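Local coordinates for DUF3298 domain-containing protein (Pseudomonas aeruginosa, PDB 4E72) that is of unknown function but belongs to the DUF3298 family and is probably exported as a bacterial lipoprotein, at residues E102-L107 with P116-I121; L30-T35 with S84-A89; D7-E12 with P39-L44. One frame throughout, in Å; residues are numbered along the deposited sequence.

Interaction 1 (E102-L107 with P116-I121); sequences ELSSYL and PGRGFI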
ATOM      1  N   GLU A 102      -3.238   2.368  -4.207  1.00 30.78           N
ATOM      2  CA  GLU A 102      -2.458   1.213  -3.752  1.00 29.78           C
ATOM      3  C   GLU A 102      -1.045   1.304  -4.323  1.00 32.88           C
ATOM      4  O   GLU A 102      -0.867   1.549  -5.528  1.00 30.93           O
ATOM      5  CB  GLU A 102      -3.116  -0.122  -4.123  1.00 30.90           C
ATOM      6  CG  GLU A 102      -2.607  -1.237  -3.219  1.00 46.74           C
ATOM      7  CD  GLU A 102      -3.156  -2.643  -3.382  1.00 68.32           C
ATOM      8  OE1 GLU A 102      -4.353  -2.805  -3.717  1.00 57.32           O
ATOM      9  OE2 GLU A 102      -2.388  -3.590  -3.098  1.00 56.47           O
ATOM     10  N   LEU A 103      -0.043   1.106  -3.440  1.00 29.43           N
ATOM     11  CA  LEU A 103       1.383   1.182  -3.754  1.00 28.62           C
ATOM     12  C   LEU A 103       2.057  -0.177  -3.689  1.00 30.60           C
ATOM     13  O   LEU A 103       1.813  -0.934  -2.753  1.00 29.24           O
ATOM     14  CB  LEU A 103       2.082   2.132  -2.764  1.00 29.43           C
ATOM     15  CG  LEU A 103       1.385   3.477  -2.498  1.00 34.04           C
ATOM     16  CD1 LEU A 103       1.765   4.005  -1.156  1.00 33.98           C
ATOM     17  CD2 LEU A 103       1.690   4.496  -3.599  1.00 35.16           C
ATOM     18  N   SER A 104       2.911  -0.480  -4.688  1.00 26.55           N
ATOM     19  CA  SER A 104       3.680  -1.728  -4.809  1.00 26.64           C
ATOM     20  C   SER A 104       5.109  -1.423  -5.113  1.00 30.39           C
ATOM     21  O   SER A 104       5.406  -0.537  -5.920  1.00 30.01           O
ATOM     22  CB  SER A 104       3.148  -2.618  -5.937  1.00 29.90           C
ATOM     23  OG  SER A 104       1.761  -2.862  -5.830  1.00 54.95           O
ATOM     24  N   SER A 105       5.987  -2.214  -4.536  1.00 27.45           N
ATOM     25  CA  SER A 105       7.412  -2.147  -4.786  1.00 28.32           C
ATOM     26  C   SER A 105       7.972  -3.558  -4.808  1.00 32.63           C
ATOM     27  O   SER A 105       7.429  -4.462  -4.157  1.00 30.49           O
ATOM     28  CB  SER A 105       8.119  -1.289  -3.739  1.00 31.55           C
ATOM     29  OG  SER A 105       8.005  -1.849  -2.444  1.00 36.13           O
ATOM     30  N   TYR A 106       9.054  -3.732  -5.561  1.00 30.00           N
ATOM     31  CA  TYR A 106       9.808  -4.963  -5.639  1.00 29.89           C
ATOM     32  C   TYR A 106      11.291  -4.616  -5.833  1.00 31.63           C
ATOM     33  O   TYR A 106      11.670  -4.037  -6.848  1.00 29.41           O
ATOM     34  CB  TYR A 106       9.278  -5.907  -6.731  1.00 32.71           C
ATOM     35  CG  TYR A 106      10.065  -7.195  -6.784  1.00 37.98           C
ATOM     36  CD1 TYR A 106       9.812  -8.228  -5.888  1.00 40.80           C
ATOM     37  CD2 TYR A 106      11.117  -7.356  -7.683  1.00 39.96           C
ATOM     38  CE1 TYR A 106      10.567  -9.402  -5.905  1.00 42.84           C
ATOM     39  CE2 TYR A 106      11.894  -8.512  -7.690  1.00 41.52           C
ATOM     40  CZ  TYR A 106      11.608  -9.536  -6.807  1.00 50.03           C
ATOM     41  OH  TYR A 106      12.357 -10.683  -6.854  1.00 58.12           O
ATOM     42  N   LEU A 107      12.119  -4.970  -4.847  1.00 30.23           N
ATOM     43  CA  LEU A 107      13.551  -4.708  -4.892  1.00 31.96           C
ATOM     44  C   LEU A 107      14.379  -6.026  -4.870  1.00 32.54           C
ATOM     45  O   LEU A 107      14.211  -6.853  -3.982  1.00 30.90           O
ATOM     46  CB  LEU A 107      13.963  -3.772  -3.721  1.00 32.48           C
ATOM     47  CG  LEU A 107      15.468  -3.416  -3.618  1.00 39.22           C
ATOM     48  CD1 LEU A 107      15.935  -2.590  -4.819  1.00 40.58           C
ATOM     49  CD2 LEU A 107      15.765  -2.636  -2.335  1.00 39.74           C
ATOM     50  N   PRO A 116       9.477  -7.487  -1.507  1.00 34.19           N
ATOM     51  CA  PRO A 116       8.244  -6.759  -1.861  1.00 32.59           C
ATOM     52  C   PRO A 116       7.801  -5.750  -0.783  1.00 37.21           C
ATOM     53  O   PRO A 116       8.061  -5.927   0.414  1.00 37.15           O
ATOM     54  CB  PRO A 116       7.213  -7.876  -2.008  1.00 34.59           C
ATOM     55  CG  PRO A 116       7.664  -8.938  -1.038  1.00 40.35           C
ATOM     56  CD  PRO A 116       9.172  -8.789  -0.869  1.00 36.93           C
ATOM     57  N   GLY A 117       7.121  -4.697  -1.230  1.00 31.90           N
ATOM     58  CA  GLY A 117       6.520  -3.690  -0.366  1.00 30.16           C
ATOM     59  C   GLY A 117       5.120  -3.350  -0.849  1.00 31.39           C
ATOM     60  O   GLY A 117       4.832  -3.426  -2.046  1.00 29.28           O
ATOM     61  N   ARG A 118       4.238  -2.980   0.080  1.00 29.67           N
ATOM     62  CA  ARG A 118       2.850  -2.558  -0.212  1.00 28.94           C
ATOM     63  C   ARG A 118       2.541  -1.385   0.648  1.00 31.46           C
ATOM     64  O   ARG A 118       3.168  -1.227   1.681  1.00 31.04           O
ATOM     65  CB  ARG A 118       1.794  -3.676   0.003  1.00 28.17           C
ATOM     66  CG  ARG A 118       1.859  -4.840  -0.961  1.00 33.54           C
ATOM     67  CD  ARG A 118       1.424  -4.517  -2.380  1.00 39.62           C
ATOM     68  NE  ARG A 118       1.429  -5.716  -3.223  1.00 42.86           N
ATOM     69  CZ  ARG A 118       2.513  -6.277  -3.765  1.00 60.81           C
ATOM     70  NH1 ARG A 118       3.717  -5.740  -3.577  1.00 38.83           N
ATOM     71  NH2 ARG A 118       2.403  -7.384  -4.487  1.00 60.51           N
ATOM     72  N   GLY A 119       1.593  -0.565   0.215  1.00 28.86           N
ATOM     73  CA  GLY A 119       1.155   0.627   0.939  1.00 28.66           C
ATOM     74  C   GLY A 119      -0.155   1.180   0.407  1.00 30.60           C
ATOM     75  O   GLY A 119      -0.624   0.805  -0.681  1.00 27.81           O
ATOM     76  N   PHE A 120      -0.768   2.059   1.189  1.00 27.47           N
ATOM     77  CA  PHE A 120      -2.005   2.727   0.771  1.00 26.61           C
ATOM     78  C   PHE A 120      -1.872   4.228   0.931  1.00 33.61           C
ATOM     79  O   PHE A 120      -1.125   4.708   1.791  1.00 32.72           O
ATOM     80  CB  PHE A 120      -3.221   2.249   1.591  1.00 26.35           C
ATOM     81  CG  PHE A 120      -3.697   0.840   1.356  1.00 26.83           C
ATOM     82  CD1 PHE A 120      -4.064   0.412   0.078  1.00 30.57           C
ATOM     83  CD2 PHE A 120      -3.894  -0.028   2.423  1.00 27.10           C
ATOM     84  CE1 PHE A 120      -4.542  -0.889  -0.133  1.00 30.82           C
ATOM     85  CE2 PHE A 120      -4.389  -1.321   2.214  1.00 29.74           C
ATOM     86  CZ  PHE A 120      -4.695  -1.749   0.936  1.00 28.60           C
ATOM     87  N   ILE A 121      -2.611   4.958   0.111  1.00 31.68           N
ATOM     88  CA  ILE A 121      -2.857   6.389   0.239  1.00 31.60           C
ATOM     89  C   ILE A 121      -4.387   6.517   0.297  1.00 34.86           C
ATOM     90  O   ILE A 121      -5.077   6.010  -0.588  1.00 34.12           O
ATOM     91  CB  ILE A 121      -2.239   7.278  -0.870  1.00 35.03           C
ATOM     92  CG1 ILE A 121      -0.711   7.076  -1.019  1.00 36.26           C
ATOM     93  CG2 ILE A 121      -2.624   8.770  -0.646  1.00 34.98           C
ATOM     94  CD1 ILE A 121      -0.095   7.729  -2.299  1.00 40.41           C
TER
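Leu103 pairs with Gly119 and Ser105 with Gly117 as hydrogen-bonded partners of an antiparallel ladder, in which the strand directions differ by 167° and the axes approach to 4.5 Å. The bond from Leu103 N to Gly119 O, 2.8 Å, is almost straight, whereas the return bond from Gly119 N to Leu103 O is clearly bent. Glycine suits these two positions because the side chains opposite lean over them. Ser105 OG, held between its own backbone N and carbonyl carbon (chi1 63°), lies only 3.1 Å from Gly117 CA, a closeness that glycine, with no side chain on that face, permits. Leu103 spreads CD1 over the carbonyl carbon of Gly119 and brings CD2 to 3.9 Å from Ile121 CD1, the two aliphatic chains crossing at about a right angle. The other face is mixed, with Glu102, Ser104 and Arg118 among Tyr106, Pro116 and Phe120. A bend at chi2 (-71°) turns the Arg118 guanidinium back along its own strand, and NH1 bonds Gly117 O at 3.0 Å with the oxygen in the guanidinium plane. Ser105 N reaches that same oxygen from the opposite face of its carbonyl plane, so two donors grip it. Ser104 OG covers one guanidinium face, offset toward the rim. Glu102 OE2 stays 4.4 Å from Arg118 NE, too far for a salt bridge; OE1 is engaged by Arg92, while CG rests 3.7 Å from Phe120 CE1. Within this beta hairpin, Leu103 and Ile121 pack on Ala51 of helix 44-54, Phe120 meets strand 187-190 on the opposite face, and strand 84-95 flanks residues 102-107.

Interaction 2 (L30-T35 with S84-A89); sequences LVNIDT and SSYLQA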
ATOM      1  N   LEU A  30      17.854  -2.949 -14.025  1.00 32.32           N
ATOM      2  CA  LEU A  30      16.565  -2.460 -14.525  1.00 31.88           C
ATOM      3  C   LEU A  30      15.764  -1.706 -13.468  1.00 32.65           C
ATOM      4  O   LEU A  30      15.663  -2.160 -12.329  1.00 30.03           O
ATOM      5  CB  LEU A  30      15.780  -3.745 -14.943  1.00 32.06           C
ATOM      6  CG  LEU A  30      14.360  -3.680 -15.515  1.00 36.38           C
ATOM      7  CD1 LEU A  30      14.146  -4.839 -16.490  1.00 36.17           C
ATOM      8  CD2 LEU A  30      13.305  -3.820 -14.405  1.00 37.92           C
ATOM      9  N   VAL A  31      15.145  -0.588 -13.870  1.00 29.66           N
ATOM     10  CA  VAL A  31      14.238   0.219 -13.045  1.00 29.07           C
ATOM     11  C   VAL A  31      12.904   0.332 -13.772  1.00 34.53           C
ATOM     12  O   VAL A  31      12.847   0.831 -14.900  1.00 34.88           O
ATOM     13  CB  VAL A  31      14.761   1.620 -12.616  1.00 31.33           C
ATOM     14  CG1 VAL A  31      13.691   2.371 -11.819  1.00 29.62           C
ATOM     15  CG2 VAL A  31      16.028   1.491 -11.785  1.00 31.24           C
ATOM     16  N   ASN A  32      11.838  -0.131 -13.120  1.00 32.17           N
ATOM     17  CA  ASN A  32      10.503  -0.095 -13.699  1.00 32.73           C
ATOM     18  C   ASN A  32       9.584   0.754 -12.806  1.00 35.60           C
ATOM     19  O   ASN A  32       9.323   0.380 -11.667  1.00 34.50           O
ATOM     20  CB  ASN A  32       9.980  -1.538 -13.908  1.00 31.50           C
ATOM     21  CG  ASN A  32       8.629  -1.629 -14.578  1.00 50.03           C
ATOM     22  OD1 ASN A  32       7.649  -0.979 -14.182  1.00 46.63           O
ATOM     23  ND2 ASN A  32       8.539  -2.486 -15.576  1.00 35.76           N
ATOM     24  N   ILE A  33       9.145   1.920 -13.315  1.00 33.33           N
ATOM     25  CA  ILE A  33       8.298   2.876 -12.580  1.00 34.14           C
ATOM     26  C   ILE A  33       6.976   3.087 -13.323  1.00 41.23           C
ATOM     27  O   ILE A  33       6.979   3.517 -14.476  1.00 41.46           O
ATOM     28  CB  ILE A  33       9.032   4.236 -12.328  1.00 37.88           C
ATOM     29  CG1 ILE A  33      10.247   4.045 -11.381  1.00 37.56           C
ATOM     30  CG2 ILE A  33       8.058   5.324 -11.766  1.00 38.96           C
ATOM     31  CD1 ILE A  33      11.262   5.137 -11.462  1.00 40.25           C
ATOM     32  N   ASP A  34       5.852   2.796 -12.639  1.00 39.51           N
ATOM     33  CA  ASP A  34       4.481   2.924 -13.135  1.00 40.04           C
ATOM     34  C   ASP A  34       3.691   3.795 -12.163  1.00 44.53           C
ATOM     35  O   ASP A  34       3.125   3.300 -11.190  1.00 42.39           O
ATOM     36  CB  ASP A  34       3.844   1.528 -13.308  1.00 41.83           C
ATOM     37  CG  ASP A  34       2.409   1.501 -13.828  1.00 59.01           C
ATOM     38  OD1 ASP A  34       1.885   2.586 -14.216  1.00 60.11           O
ATOM     39  OD2 ASP A  34       1.797   0.404 -13.831  1.00 67.28           O
ATOM     40  N   THR A  35       3.670   5.102 -12.414  1.00 43.68           N
ATOM     41  CA  THR A  35       3.016   6.015 -11.491  1.00 43.42           C
ATOM     42  C   THR A  35       1.821   6.728 -12.151  1.00 48.46           C
ATOM     43  O   THR A  35       1.415   6.367 -13.265  1.00 46.79           O
ATOM     44  CB  THR A  35       4.049   6.950 -10.866  1.00 50.04           C
ATOM     45  OG1 THR A  35       3.467   7.565  -9.717  1.00 54.13           O
ATOM     46  CG2 THR A  35       4.617   7.983 -11.852  1.00 47.50           C
ATOM     47  N   SER A  84      17.344  -5.210  -9.750  1.00 30.70           N
ATOM     48  CA  SER A  84      16.149  -4.576 -10.303  1.00 30.88           C
ATOM     49  C   SER A  84      15.345  -3.921  -9.208  1.00 31.68           C
ATOM     50  O   SER A  84      15.381  -4.343  -8.040  1.00 29.28           O
ATOM     51  CB  SER A  84      15.278  -5.574 -11.066  1.00 35.96           C
ATOM     52  OG  SER A  84      14.867  -6.639 -10.227  1.00 48.21           O
ATOM     53  N   SER A  85      14.610  -2.886  -9.608  1.00 26.81           N
ATOM     54  CA  SER A  85      13.751  -2.125  -8.729  1.00 26.03           C
ATOM     55  C   SER A  85      12.462  -1.782  -9.486  1.00 32.59           C
ATOM     56  O   SER A  85      12.520  -1.275 -10.616  1.00 32.88           O
ATOM     57  CB  SER A  85      14.483  -0.878  -8.221  1.00 25.82           C
ATOM     58  OG  SER A  85      13.613  -0.013  -7.513  1.00 29.31           O
ATOM     59  N   TYR A  86      11.301  -2.120  -8.870  1.00 28.43           N
ATOM     60  CA  TYR A  86       9.948  -1.899  -9.391  1.00 27.79           C
ATOM     61  C   TYR A  86       9.179  -1.066  -8.411  1.00 29.22           C
ATOM     62  O   TYR A  86       9.163  -1.389  -7.228  1.00 27.47           O
ATOM     63  CB  TYR A  86       9.178  -3.232  -9.617  1.00 29.43           C
ATOM     64  CG  TYR A  86       9.734  -4.144 -10.686  1.00 32.56           C
ATOM     65  CD1 TYR A  86      10.815  -4.980 -10.422  1.00 34.98           C
ATOM     66  CD2 TYR A  86       9.127  -4.241 -11.932  1.00 34.80           C
ATOM     67  CE1 TYR A  86      11.333  -5.831 -11.404  1.00 37.74           C
ATOM     68  CE2 TYR A  86       9.629  -5.093 -12.921  1.00 36.65           C
ATOM     69  CZ  TYR A  86      10.730  -5.891 -12.648  1.00 43.92           C
ATOM     70  OH  TYR A  86      11.224  -6.739 -13.610  1.00 46.35           O
ATOM     71  N   LEU A  87       8.528  -0.014  -8.898  1.00 26.59           N
ATOM     72  CA  LEU A  87       7.673   0.871  -8.106  1.00 27.53           C
ATOM     73  C   LEU A  87       6.379   1.096  -8.853  1.00 32.62           C
ATOM     74  O   LEU A  87       6.390   1.382 -10.070  1.00 33.28           O
ATOM     75  CB  LEU A  87       8.342   2.226  -7.808  1.00 28.22           C
ATOM     76  CG  LEU A  87       9.524   2.252  -6.835  1.00 32.74           C
ATOM     77  CD1 LEU A  87      10.197   3.608  -6.910  1.00 33.63           C
ATOM     78  CD2 LEU A  87       9.089   1.972  -5.403  1.00 29.55           C
ATOM     79  N   GLN A  88       5.263   0.952  -8.148  1.00 27.51           N
ATOM     80  CA  GLN A  88       3.972   1.106  -8.804  1.00 27.19           C
ATOM     81  C   GLN A  88       2.928   1.746  -7.890  1.00 30.62           C
ATOM     82  O   GLN A  88       2.784   1.385  -6.709  1.00 27.64           O
ATOM     83  CB  GLN A  88       3.466  -0.254  -9.330  1.00 28.48           C
ATOM     84  CG  GLN A  88       2.146  -0.144 -10.077  1.00 42.65           C
ATOM     85  CD  GLN A  88       1.479  -1.471 -10.190  1.00 63.20           C
ATOM     86  OE1 GLN A  88       1.761  -2.248 -11.096  1.00 55.82           O
ATOM     87  NE2 GLN A  88       0.569  -1.753  -9.271  1.00 63.65           N
ATOM     88  N   ALA A  89       2.193   2.686  -8.479  1.00 29.08           N
ATOM     89  CA  ALA A  89       1.066   3.384  -7.875  1.00 29.92           C
ATOM     90  C   ALA A  89      -0.112   3.259  -8.801  1.00 34.19           C
ATOM     91  O   ALA A  89       0.012   3.553 -10.008  1.00 34.05           O
ATOM     92  CB  ALA A  89       1.407   4.848  -7.645  1.00 31.56           C
TER
HETATM   93  O   HOH W   1       6.505  -1.046 -11.824  1.00 32.66           O
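With CG anti to the carbonyl carbon (chi1 -65°), the ring of Tyr86 leans across to the neighbouring strand, where Asn32, its CG anti to the backbone N (chi1 -177°), lays its side chain against it. Asn32 CB comes to 3.5 Å from Tyr86 CD2, and amide and ring planes differ by 27°. At the far end of the ring, Leu30 CD2 touches Tyr86 CZ at 3.7 Å, so a broad aromatic group spans two residues of the partner strand. The amide of Asn32 is well used: ND2 bonds Glu17, while OD1 accepts from a water 2.6 Å away that also lies 3.0 Å from Leu87 O. Farther along, Asp34 and Gln88 run side by side, and Asp34 OD2 sits 3.8 Å from the aliphatic Gln88 CG; the acid's charge is met by Arg13, through OD1. The backbones form a parallel ladder in which Asn32 bonds on both sides of its partner Tyr86, its N to Ser85 O at 2.8 Å and its O to Leu87 N at 2.9 Å. This is the parallel pairing of a mixed sheet otherwise antiparallel, and the long connection between the strands, through helices 44-54 and 68-78, makes it a beta-alpha-beta crossover. Helix 68-78 covers Val31, Ser85 and Leu87, and helix 44-54 covers Thr35 and Ala89 farther along the same face. Apolar residues suit that covered face: Val31 meets Phe75, and Leu87 meets Leu68. Small Ser85 fits beneath helix 68-78 and hydrogen-bonds Tyr71 through OG. Ala89 CB rests 4.0 Å from Thr35 OG1, and both residues lie against Val48 and Leu52.

Interaction 3 (D7-E12 with P39-L44); sequences DPLPTE and PDEPQL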
ATOM      1  N   ASP A   7     -17.982  12.404  -8.819  1.00 56.65           N
ATOM      2  CA  ASP A   7     -17.432  11.970 -10.097  1.00 55.11           C
ATOM      3  C   ASP A   7     -16.022  11.463  -9.853  1.00 54.39           C
ATOM      4  O   ASP A   7     -15.327  12.062  -9.032  1.00 51.95           O
ATOM      5  CB  ASP A   7     -17.418  13.114 -11.119  1.00 58.13           C
ATOM      6  CG  ASP A   7     -18.782  13.658 -11.460  1.00 70.54           C
ATOM      7  OD1 ASP A   7     -19.617  12.884 -11.985  1.00 71.70           O
ATOM      8  OD2 ASP A   7     -19.003  14.869 -11.250  1.00 77.74           O
ATOM      9  N   PRO A   8     -15.557  10.394 -10.546  1.00 50.31           N
ATOM     10  CA  PRO A   8     -14.176   9.942 -10.334  1.00 48.05           C
ATOM     11  C   PRO A   8     -13.163  10.894 -10.962  1.00 51.44           C
ATOM     12  O   PRO A   8     -13.452  11.516 -11.988  1.00 52.40           O
ATOM     13  CB  PRO A   8     -14.146   8.574 -11.021  1.00 49.47           C
ATOM     14  CG  PRO A   8     -15.169   8.667 -12.084  1.00 55.47           C
ATOM     15  CD  PRO A   8     -16.247   9.563 -11.559  1.00 52.54           C
ATOM     16  N   LEU A   9     -11.975  11.008 -10.345  1.00 45.90           N
ATOM     17  CA  LEU A   9     -10.908  11.841 -10.893  1.00 45.54           C
ATOM     18  C   LEU A   9     -10.278  11.157 -12.096  1.00 50.66           C
ATOM     19  O   LEU A   9      -9.803  10.026 -11.944  1.00 48.29           O
ATOM     20  CB  LEU A   9      -9.803  12.126  -9.866  1.00 43.90           C
ATOM     21  CG  LEU A   9     -10.016  13.131  -8.760  1.00 49.28           C
ATOM     22  CD1 LEU A   9      -8.832  13.106  -7.818  1.00 48.96           C
ATOM     23  CD2 LEU A   9     -10.210  14.543  -9.294  1.00 51.10           C
ATOM     24  N   PRO A  10     -10.232  11.800 -13.287  1.00 51.04           N
ATOM     25  CA  PRO A  10      -9.501  11.189 -14.409  1.00 51.41           C
ATOM     26  C   PRO A  10      -8.000  11.194 -14.093  1.00 55.93           C
ATOM     27  O   PRO A  10      -7.523  12.056 -13.345  1.00 55.95           O
ATOM     28  CB  PRO A  10      -9.835  12.089 -15.605  1.00 54.83           C
ATOM     29  CG  PRO A  10     -10.819  13.105 -15.108  1.00 60.29           C
ATOM     30  CD  PRO A  10     -10.703  13.155 -13.630  1.00 54.65           C
ATOM     31  N   THR A  11      -7.260  10.221 -14.613  1.00 52.13           N
ATOM     32  CA  THR A  11      -5.831  10.134 -14.313  1.00 51.18           C
ATOM     33  C   THR A  11      -4.965   9.760 -15.543  1.00 54.68           C
ATOM     34  O   THR A  11      -5.430   9.074 -16.460  1.00 54.16           O
ATOM     35  CB  THR A  11      -5.600   9.155 -13.154  1.00 58.19           C
ATOM     36  OG1 THR A  11      -4.198   9.038 -12.952  1.00 62.31           O
ATOM     37  CG2 THR A  11      -6.220   7.772 -13.392  1.00 55.80           C
ATOM     38  N   GLU A  12      -3.698  10.222 -15.534  1.00 50.74           N
ATOM     39  CA  GLU A  12      -2.718   9.920 -16.574  1.00 51.32           C
ATOM     40  C   GLU A  12      -1.653   8.954 -15.990  1.00 53.27           C
ATOM     41  O   GLU A  12      -1.044   9.245 -14.957  1.00 52.26           O
ATOM     42  CB  GLU A  12      -2.086  11.216 -17.140  1.00 54.34           C
ATOM     43  CG  GLU A  12      -0.954  11.016 -18.153  1.00 71.08           C
ATOM     44  CD  GLU A  12      -1.265  10.300 -19.463  1.00104.10           C
ATOM     45  OE1 GLU A  12      -2.362  10.520 -20.027  1.00112.28           O
ATOM     46  OE2 GLU A  12      -0.381   9.557 -19.951  1.00 91.71           O
ATOM     47  N   PRO A  39      -4.797  15.371 -13.383  1.00 52.69           N
ATOM     48  CA  PRO A  39      -4.918  16.733 -13.945  1.00 54.31           C
ATOM     49  C   PRO A  39      -5.819  17.681 -13.125  1.00 59.88           C
ATOM     50  O   PRO A  39      -5.490  18.865 -13.013  1.00 60.98           O
ATOM     51  CB  PRO A  39      -5.511  16.488 -15.339  1.00 56.83           C
ATOM     52  CG  PRO A  39      -5.174  15.074 -15.665  1.00 59.60           C
ATOM     53  CD  PRO A  39      -5.237  14.349 -14.360  1.00 53.85           C
ATOM     54  N   ASP A  40      -6.925  17.160 -12.539  1.00 55.78           N
ATOM     55  CA  ASP A  40      -7.893  17.932 -11.752  1.00 56.54           C
ATOM     56  C   ASP A  40      -7.451  18.150 -10.296  1.00 60.13           C
ATOM     57  O   ASP A  40      -7.858  19.149  -9.703  1.00 61.77           O
ATOM     58  CB  ASP A  40      -9.267  17.257 -11.777  1.00 58.87           C
ATOM     59  CG  ASP A  40      -9.887  17.196 -13.161  1.00 77.17           C
ATOM     60  OD1 ASP A  40      -9.499  16.304 -13.947  1.00 77.70           O
ATOM     61  OD2 ASP A  40     -10.767  18.037 -13.455  1.00 87.29           O
ATOM     62  N   GLU A  41      -6.623  17.240  -9.728  1.00 53.22           N
ATOM     63  CA  GLU A  41      -6.103  17.338  -8.356  1.00 51.39           C
ATOM     64  C   GLU A  41      -4.544  17.299  -8.388  1.00 53.77           C
ATOM     65  O   GLU A  41      -3.957  16.295  -7.999  1.00 51.55           O
ATOM     66  CB  GLU A  41      -6.691  16.204  -7.485  1.00 51.23           C
ATOM     67  CG  GLU A  41      -6.646  16.453  -5.988  1.00 58.34           C
ATOM     68  CD  GLU A  41      -7.661  17.424  -5.409  1.00 74.98           C
ATOM     69  OE1 GLU A  41      -8.684  17.710  -6.077  1.00 71.13           O
ATOM     70  OE2 GLU A  41      -7.454  17.863  -4.256  1.00 62.48           O
ATOM     71  N   PRO A  42      -3.856  18.383  -8.839  1.00 52.43           N
ATOM     72  CA  PRO A  42      -2.380  18.341  -8.941  1.00 51.71           C
ATOM     73  C   PRO A  42      -1.629  18.184  -7.611  1.00 55.54           C
ATOM     74  O   PRO A  42      -0.446  17.842  -7.650  1.00 54.21           O
ATOM     75  CB  PRO A  42      -2.028  19.674  -9.597  1.00 54.96           C
ATOM     76  CG  PRO A  42      -3.195  20.571  -9.290  1.00 60.44           C
ATOM     77  CD  PRO A  42      -4.387  19.677  -9.329  1.00 55.50           C
ATOM     78  N   GLN A  43      -2.301  18.393  -6.447  1.00 51.98           N
ATOM     79  CA  GLN A  43      -1.685  18.209  -5.115  1.00 50.75           C
ATOM     80  C   GLN A  43      -1.328  16.747  -4.871  1.00 53.24           C
ATOM     81  O   GLN A  43      -0.425  16.469  -4.098  1.00 52.73           O
ATOM     82  CB  GLN A  43      -2.613  18.678  -3.977  1.00 52.32           C
ATOM     83  CG  GLN A  43      -3.151  20.089  -4.123  1.00 73.91           C
ATOM     84  CD  GLN A  43      -4.644  20.044  -4.204  1.00 94.28           C
ATOM     85  OE1 GLN A  43      -5.339  20.178  -3.195  1.00 93.25           O
ATOM     86  NE2 GLN A  43      -5.167  19.787  -5.399  1.00 82.37           N
ATOM     87  N   LEU A  44      -2.064  15.818  -5.507  1.00 49.37           N
ATOM     88  CA  LEU A  44      -1.852  14.378  -5.361  1.00 47.31           C
ATOM     89  C   LEU A  44      -0.572  13.892  -6.039  1.00 50.64           C
ATOM     90  O   LEU A  44       0.020  12.919  -5.563  1.00 49.98           O
ATOM     91  CB  LEU A  44      -3.047  13.595  -5.925  1.00 46.80           C
ATOM     92  CG  LEU A  44      -4.006  12.953  -4.917  1.00 49.77           C
ATOM     93  CD1 LEU A  44      -5.180  12.305  -5.634  1.00 50.08           C
ATOM     94  CD2 LEU A  44      -3.302  11.909  -4.058  1.00 45.62           C
TER
HETATM   95  O   HOH W   2      -7.796  14.453 -12.484  1.00 57.96           O
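Pro10 O accepts a hydrogen bond of 2.6 Å from a water molecule, and that water in turn accepts one from Asp40 N at 2.8 Å, so a single solvent molecule bridges the two loops where no direct hydrogen bond joins them. Proline, lacking an N-H, can offer only its carbonyl to such a bridge. The same oxygen is approached by a carbon of the other loop, Pro39 CD at 3.4 Å. Next to the bridge, the Asp40 side chain crosses that of Pro10 at about a right angle, OD1 lying 3.4 Å from Pro10 CD. The apolar part of the contact belongs to Leu9, whose two methyl groups divide the work. CD2 touches Asp40 CB at 3.8 Å, the two side chains sliding past each other in opposite directions, and CD1 crosses to Glu41 CB, also at 3.8 Å. CD1 reaches as well toward Leu44 CD1, 4.3 Å away. A branched aliphatic residue suits this buried spot, since it can touch the CB atoms of Asp40 and Glu41 at once; the polar end of Glu41 is turned to other partners. Bent at chi2 (76°), Glu41 carries OE2 to Tyr123 OH and His128 ND1, with a weak additional bond from Gln43 NE2. Phe38 and Val99 also pack on Leu9, whose backbone N is bonded by Gln94 OE1. Farther along, Thr11 OG1 is hydrogen-bonded to Lys37 O. The loop entering strand 12-19 is thus packed against the link from strand 30-37 to helix 44-54, a link that ends in a type I beta turn, Glu41 to Leu44, closed by Leu44 N bonding Glu41 O.

How the interactions relate
Interactions 1 and 2 belong to one mixed sheet, their centres 10 Å apart, and they meet directly because strands 84-95 and 98-108 are neighbours. Probable hydrogen bonds cross that seam, from Gln88 N to Ser104 O at 2.7 Å and from Tyr86 N to Tyr106 O at 2.8 Å. Interaction 3 lies beyond one end of the strands, its centre 21 Å from each of the others. Its loops adjoin interaction 2 in sequence, residues 39-44 following strand 30-37, and the segments of interactions 2 and 3 alternate along the chain. Helix 44-54, which follows the loop of interaction 3, then packs on residues of both strand pairs, linking all three contacts.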